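Local coordinates for protein CDP-glucose-4,6-dehydratase (Yersinia pseudotuberculosis, PDB 1RKX) that catalyses the NAD-dependent dehydration of CDP-D-glucose to CDP-4-keto-6-deoxy-D-glucose, as a member of the short-chain dehydrogenase/reductase family, at residues Gln8-Phe13 and Lys248-Gly253. Numbering follows the deposited sequence.
Sequences QGKRVF and KLYTDG
At the N-terminal end of the parallel Rossmann sheet, where the chain enters central strand 11-15, Lys10 reaches across to Tyr250 near the C-terminal end of helix 236-251. The two long side chains span a gap of 10.6 Å between Lys10 CA and Tyr250 CA. The closest approach is Lys10 CE to Tyr250 CZ, 3.6 Å. This methylene lies over one face of the phenol ring, 4.0 Å from the centroid and 27° off the normal, a CH-pi contact displaced toward the hydroxyl end; Lys10 CD follows at the CE1 corner, 4.1 Å from Tyr250 CE1. On the tyrosine, CG stands anti to the backbone N (chi1 -172°), which carries the ring out from the helix toward the lysine. The lysine bend at chi2 (-66°) turns CD toward the phenol, whereas that at chi4 leaves NZ farther from the ring than CE, 5.2 Å from the Tyr250 centroid, too long for more than a weak cation-pi attraction. The stronger polar partner of NZ is the carbonyl oxygen of Phe6, to which it is hydrogen-bonded; Lys10 also makes a cation-pi contact with Phe6, whose ring meets Tyr250 edge-to-face. The phenol hydroxyl is hydrogen-bonded to Glu82 OE1, while the other oxygen of that carboxylate takes the backbone N-H of Arg11; Glu82 thereby ties the tyrosine to the start of the strand. Beyond Tyr250, Gly253 has left helical geometry with positive phi, and Lys248 O accepts from both Asp252 N (2.7 Å) and Gly253 N (3.2 Å). This small surface contact, burying 86 Å² away from the NAD site, joins the first strand to the helix preceding the last strand, 259-261, in the Rossmann fold of extended short-chain dehydrogenases/reductases.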
ATOM      1  N   GLN C   8     -21.481 -13.166  34.701  1.00 28.68           N
ATOM      2  CA  GLN C   8     -22.234 -13.114  35.947  1.00 31.60           C
ATOM      3  C   GLN C   8     -21.729 -12.003  36.868  1.00 31.86           C
ATOM      4  O   GLN C   8     -20.572 -12.004  37.283  1.00 28.94           O
ATOM      5  CB  GLN C   8     -22.145 -14.462  36.669  1.00 34.61           C
ATOM      6  CG  GLN C   8     -23.079 -14.588  37.862  1.00 41.93           C
ATOM      7  CD  GLN C   8     -24.544 -14.493  37.467  1.00 45.55           C
ATOM      8  OE1 GLN C   8     -25.012 -15.227  36.596  1.00 47.71           O
ATOM      9  NE2 GLN C   8     -25.276 -13.591  38.114  1.00 47.37           N
ATOM     10  N   GLY C   9     -22.604 -11.050  37.172  1.00 30.56           N
ATOM     11  CA  GLY C   9     -22.233  -9.961  38.061  1.00 33.67           C
ATOM     12  C   GLY C   9     -21.393  -8.827  37.491  1.00 32.99           C
ATOM     13  O   GLY C   9     -21.082  -7.880  38.215  1.00 35.86           O
ATOM     14  N   LYS C  10     -21.007  -8.907  36.220  1.00 32.27           N
ATOM     15  CA  LYS C  10     -20.205  -7.840  35.617  1.00 27.66           C
ATOM     16  C   LYS C  10     -21.055  -6.595  35.408  1.00 24.22           C
ATOM     17  O   LYS C  10     -22.212  -6.687  34.993  1.00 25.45           O
ATOM     18  CB  LYS C  10     -19.629  -8.285  34.268  1.00 26.10           C
ATOM     19  CG  LYS C  10     -18.537  -9.343  34.348  1.00 25.56           C
ATOM     20  CD  LYS C  10     -17.287  -8.801  35.021  1.00 26.09           C
ATOM     21  CE  LYS C  10     -16.148  -9.807  34.988  1.00 25.44           C
ATOM     22  NZ  LYS C  10     -16.500 -11.081  35.695  1.00 26.94           N
ATOM     23  N   ARG C  11     -20.485  -5.433  35.700  1.00 25.26           N
ATOM     24  CA  ARG C  11     -21.204  -4.179  35.522  1.00 22.89           C
ATOM     25  C   ARG C  11     -20.921  -3.707  34.096  1.00 23.48           C
ATOM     26  O   ARG C  11     -19.813  -3.280  33.781  1.00 24.85           O
ATOM     27  CB  ARG C  11     -20.728  -3.141  36.544  1.00 29.05           C
ATOM     28  CG  ARG C  11     -20.902  -3.586  37.993  1.00 31.31           C
ATOM     29  CD  ARG C  11     -20.452  -2.515  38.972  1.00 34.43           C
ATOM     30  NE  ARG C  11     -21.387  -1.394  39.043  1.00 37.48           N
ATOM     31  CZ  ARG C  11     -22.604  -1.461  39.576  1.00 39.20           C
ATOM     32  NH1 ARG C  11     -23.048  -2.601  40.092  1.00 39.37           N
ATOM     33  NH2 ARG C  11     -23.382  -0.384  39.602  1.00 39.14           N
ATOM     34  N   VAL C  12     -21.938  -3.793  33.244  1.00 21.77           N
ATOM     35  CA  VAL C  12     -21.804  -3.423  31.837  1.00 21.16           C
ATOM     36  C   VAL C  12     -22.667  -2.221  31.462  1.00 21.25           C
ATOM     37  O   VAL C  12     -23.874  -2.195  31.723  1.00 20.40           O
ATOM     38  CB  VAL C  12     -22.180  -4.626  30.932  1.00 21.26           C
ATOM     39  CG1 VAL C  12     -21.838  -4.324  29.474  1.00 17.73           C
ATOM     40  CG2 VAL C  12     -21.451  -5.874  31.405  1.00 19.80           C
ATOM     41  N   PHE C  13     -22.031  -1.231  30.842  1.00 20.59           N
ATOM     42  CA  PHE C  13     -22.699  -0.007  30.416  1.00 20.69           C
ATOM     43  C   PHE C  13     -22.851  -0.085  28.899  1.00 20.42           C
ATOM     44  O   PHE C  13     -21.872  -0.281  28.186  1.00 21.21           O
ATOM     45  CB  PHE C  13     -21.840   1.202  30.797  1.00 21.38           C
ATOM     46  CG  PHE C  13     -22.523   2.530  30.592  1.00 22.06           C
ATOM     47  CD1 PHE C  13     -23.398   3.033  31.549  1.00 21.29           C
ATOM     48  CD2 PHE C  13     -22.266   3.291  29.454  1.00 21.84           C
ATOM     49  CE1 PHE C  13     -24.010   4.282  31.380  1.00 21.85           C
ATOM     50  CE2 PHE C  13     -22.872   4.539  29.271  1.00 20.94           C
ATOM     51  CZ  PHE C  13     -23.744   5.035  30.236  1.00 21.28           C
ATOM     52  N   LYS C 248     -11.918 -11.042  26.341  1.00 28.55           N
ATOM     53  CA  LYS C 248     -10.475 -11.050  26.161  1.00 27.41           C
ATOM     54  C   LYS C 248      -9.829  -9.734  26.573  1.00 26.82           C
ATOM     55  O   LYS C 248      -8.759  -9.734  27.173  1.00 26.02           O
ATOM     56  CB  LYS C 248     -10.115 -11.395  24.715  1.00 33.16           C
ATOM     57  CG  LYS C 248     -10.274 -12.873  24.401  1.00 40.38           C
ATOM     58  CD  LYS C 248      -9.672 -13.226  23.058  1.00 45.33           C
ATOM     59  CE  LYS C 248      -9.608 -14.733  22.860  1.00 48.44           C
ATOM     60  NZ  LYS C 248     -10.952 -15.369  22.913  1.00 48.73           N
ATOM     61  N   LEU C 249     -10.472  -8.616  26.250  1.00 22.95           N
ATOM     62  CA  LEU C 249      -9.946  -7.309  26.636  1.00 22.94           C
ATOM     63  C   LEU C 249      -9.890  -7.232  28.161  1.00 22.95           C
ATOM     64  O   LEU C 249      -8.946  -6.692  28.737  1.00 21.19           O
ATOM     65  CB  LEU C 249     -10.853  -6.191  26.110  1.00 21.45           C
ATOM     66  CG  LEU C 249     -10.815  -5.906  24.605  1.00 21.20           C
ATOM     67  CD1 LEU C 249     -12.016  -5.049  24.216  1.00 20.56           C
ATOM     68  CD2 LEU C 249      -9.509  -5.225  24.246  1.00 19.25           C
ATOM     69  N   TYR C 250     -10.915  -7.780  28.803  1.00 22.96           N
ATOM     70  CA  TYR C 250     -11.008  -7.764  30.257  1.00 25.46           C
ATOM     71  C   TYR C 250      -9.932  -8.626  30.912  1.00 25.33           C
ATOM     72  O   TYR C 250      -9.160  -8.148  31.747  1.00 24.48           O
ATOM     73  CB  TYR C 250     -12.390  -8.264  30.692  1.00 24.45           C
ATOM     74  CG  TYR C 250     -12.674  -8.114  32.174  1.00 27.50           C
ATOM     75  CD1 TYR C 250     -13.488  -7.087  32.646  1.00 27.31           C
ATOM     76  CD2 TYR C 250     -12.121  -8.996  33.107  1.00 29.07           C
ATOM     77  CE1 TYR C 250     -13.752  -6.938  34.005  1.00 27.58           C
ATOM     78  CE2 TYR C 250     -12.374  -8.853  34.473  1.00 28.54           C
ATOM     79  CZ  TYR C 250     -13.190  -7.824  34.913  1.00 29.61           C
ATOM     80  OH  TYR C 250     -13.444  -7.678  36.260  1.00 31.56           O
ATOM     81  N   THR C 251      -9.880  -9.891  30.512  1.00 27.96           N
ATOM     82  CA  THR C 251      -8.933 -10.842  31.084  1.00 32.20           C
ATOM     83  C   THR C 251      -7.497 -10.755  30.588  1.00 32.63           C
ATOM     84  O   THR C 251      -6.571 -10.824  31.389  1.00 31.18           O
ATOM     85  CB  THR C 251      -9.419 -12.283  30.874  1.00 30.86           C
ATOM     86  OG1 THR C 251      -9.365 -12.600  29.479  1.00 33.78           O
ATOM     87  CG2 THR C 251     -10.851 -12.440  31.368  1.00 30.98           C
ATOM     88  N   ASP C 252      -7.302 -10.607  29.281  1.00 35.78           N
ATOM     89  CA  ASP C 252      -5.949 -10.545  28.738  1.00 40.14           C
ATOM     90  C   ASP C 252      -5.369  -9.141  28.627  1.00 37.10           C
ATOM     91  O   ASP C 252      -4.169  -8.953  28.818  1.00 36.79           O
ATOM     92  CB  ASP C 252      -5.887 -11.252  27.381  1.00 47.67           C
ATOM     93  CG  ASP C 252      -6.184 -12.737  27.491  1.00 55.78           C
ATOM     94  OD1 ASP C 252      -5.981 -13.300  28.586  1.00 59.72           O
ATOM     95  OD2 ASP C 252      -6.607 -13.345  26.484  1.00 60.89           O
ATOM     96  N   GLY C 253      -6.203  -8.159  28.303  1.00 34.03           N
ATOM     97  CA  GLY C 253      -5.711  -6.796  28.230  1.00 31.13           C
ATOM     98  C   GLY C 253      -5.472  -6.132  26.885  1.00 30.76           C
ATOM     99  O   GLY C 253      -6.146  -6.413  25.889  1.00 29.58           O
TER